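PDB 3MKB: hemoglobin subunit alpha from Isurus oxyrinchus, which forms the alpha chain of a shark haemoglobin, which carries haem and probably binds oxygen reversibly for transport in the blood. Local coordinates for residues V67-H72 with D125-A130. Residues are numbered along the deposited sequence; the frame is centred on the assembly and turned at random.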
# COMPACT_ATOMS: atom_id res chain seq x y z
N VAL A 67 -11.09 21.54 4.01
CA VAL A 67 -12.20 22.25 4.60
C VAL A 67 -13.36 22.37 3.63
O VAL A 67 -14.49 22.05 3.96
CB VAL A 67 -11.77 23.60 5.15
CG1 VAL A 67 -12.96 24.52 5.49
CG2 VAL A 67 -10.88 23.41 6.35
N SER A 68 -13.07 22.80 2.42
CA SER A 68 -14.07 22.80 1.35
C SER A 68 -14.71 21.48 1.00
O SER A 68 -15.94 21.42 0.81
CB SER A 68 -13.58 23.50 0.10
OG SER A 68 -13.55 24.88 0.40
N ALA A 69 -13.90 20.41 0.89
CA ALA A 69 -14.45 19.08 0.77
C ALA A 69 -15.48 18.79 1.89
O ALA A 69 -16.55 18.20 1.63
CB ALA A 69 -13.35 18.01 0.70
N ALA A 70 -15.14 19.18 3.12
CA ALA A 70 -16.02 19.04 4.26
C ALA A 70 -17.35 19.80 4.03
O ALA A 70 -18.42 19.31 4.40
CB ALA A 70 -15.33 19.55 5.48
N GLU A 71 -17.29 20.94 3.37
CA GLU A 71 -18.52 21.71 3.04
C GLU A 71 -19.20 21.20 1.73
O GLU A 71 -20.09 21.87 1.16
CB GLU A 71 -18.19 23.19 2.93
CG GLU A 71 -17.29 23.66 4.06
CD GLU A 71 -16.88 25.11 3.98
OE1 GLU A 71 -16.42 25.56 2.90
OE2 GLU A 71 -16.99 25.81 5.02
N HIS A 72 -18.77 20.01 1.28
CA HIS A 72 -19.26 19.37 0.05
C HIS A 72 -19.48 17.86 0.21
O HIS A 72 -19.29 17.10 -0.76
CB HIS A 72 -18.27 19.61 -1.10
CG HIS A 72 -18.31 21.01 -1.65
ND1 HIS A 72 -19.14 21.35 -2.69
CD2 HIS A 72 -17.65 22.13 -1.31
CE1 HIS A 72 -18.99 22.63 -2.97
NE2 HIS A 72 -18.09 23.13 -2.15
N ASP A 125 -11.03 10.30 9.01
CA ASP A 125 -10.45 9.33 8.09
C ASP A 125 -11.38 8.95 6.95
O ASP A 125 -10.92 8.78 5.82
CB ASP A 125 -10.02 8.05 8.80
CG ASP A 125 -8.97 7.27 7.99
OD1 ASP A 125 -8.20 7.90 7.23
OD2 ASP A 125 -8.84 6.06 8.22
N LYS A 126 -12.69 8.89 7.21
CA LYS A 126 -13.64 8.68 6.12
C LYS A 126 -13.69 9.82 5.13
O LYS A 126 -13.72 9.57 3.92
CB LYS A 126 -15.06 8.39 6.63
CG LYS A 126 -15.13 7.04 7.29
CD LYS A 126 -16.47 6.82 7.99
CE LYS A 126 -17.56 6.58 6.94
NZ LYS A 126 -18.76 5.92 7.56
N LEU A 127 -13.75 11.05 5.61
CA LEU A 127 -13.57 12.22 4.75
C LEU A 127 -12.25 12.15 3.94
O LEU A 127 -12.24 12.28 2.71
CB LEU A 127 -13.65 13.52 5.55
CG LEU A 127 -13.39 14.84 4.77
CD1 LEU A 127 -14.39 15.03 3.62
CD2 LEU A 127 -13.28 16.07 5.68
N LEU A 128 -11.12 11.98 4.63
CA LEU A 128 -9.83 11.85 3.88
C LEU A 128 -9.76 10.75 2.81
O LEU A 128 -9.22 10.98 1.71
CB LEU A 128 -8.61 11.80 4.84
CG LEU A 128 -8.50 13.00 5.80
CD1 LEU A 128 -7.38 12.97 6.86
CD2 LEU A 128 -8.40 14.30 4.99
N SER A 129 -10.35 9.57 3.10
CA SER A 129 -10.44 8.44 2.14
C SER A 129 -11.22 8.81 0.90
O SER A 129 -10.78 8.50 -0.21
CB SER A 129 -11.05 7.16 2.75
OG SER A 129 -10.17 6.67 3.73
N ALA A 130 -12.36 9.48 1.09
CA ALA A 130 -13.15 9.98 -0.05
C ALA A 130 -12.37 11.05 -0.85
O ALA A 130 -12.43 11.12 -2.08
CB ALA A 130 -14.47 10.54 0.47
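Leu127 meets Ala69 and Ala70 through methyl groups, and no ring, amide or carboxylate plane takes part. The one ring of the two segments, that of His72, leads away from Leu127 and stacks with the ring of His79. The site belongs to the globin fold. It joins the C-terminal end of helix 53-70, the E helix in globin terms, to helix 118-135, the H helix. The side chain of Ala69 is about 7 Å from the haem. Residues 67-72 and 125-130 bury 98 Å² between them, about half of it on Leu127.

The backbones come closest at Ala70 and Leu127, whose CA atoms are 7.3 Å apart. Leu127 holds CG anti to its own backbone N (chi1 176°), which extends the side chain toward helix 53-70. Ala70 also touches Ile10 and Ala14 of helix 4-19, while Ala69 touches Leu76. Past Ala70 the helix ends: Glu71 leaves helical geometry, and His72 N donates a hydrogen bond to Ala69 O at 2.9 Å.

Two residues before Leu127 on helix 118-135, Asp125 forms a salt bridge through OD2 with Arg140 of the second alpha subunit. This link resembles one seen in T-state vertebrate haemoglobins.

The fork of Leu127 divides its contacts. Leu127 CD1 approaches Ala69 CB at 4.3 Å, and Leu127 CD2 sits 4.0 Å from Ala70 CB.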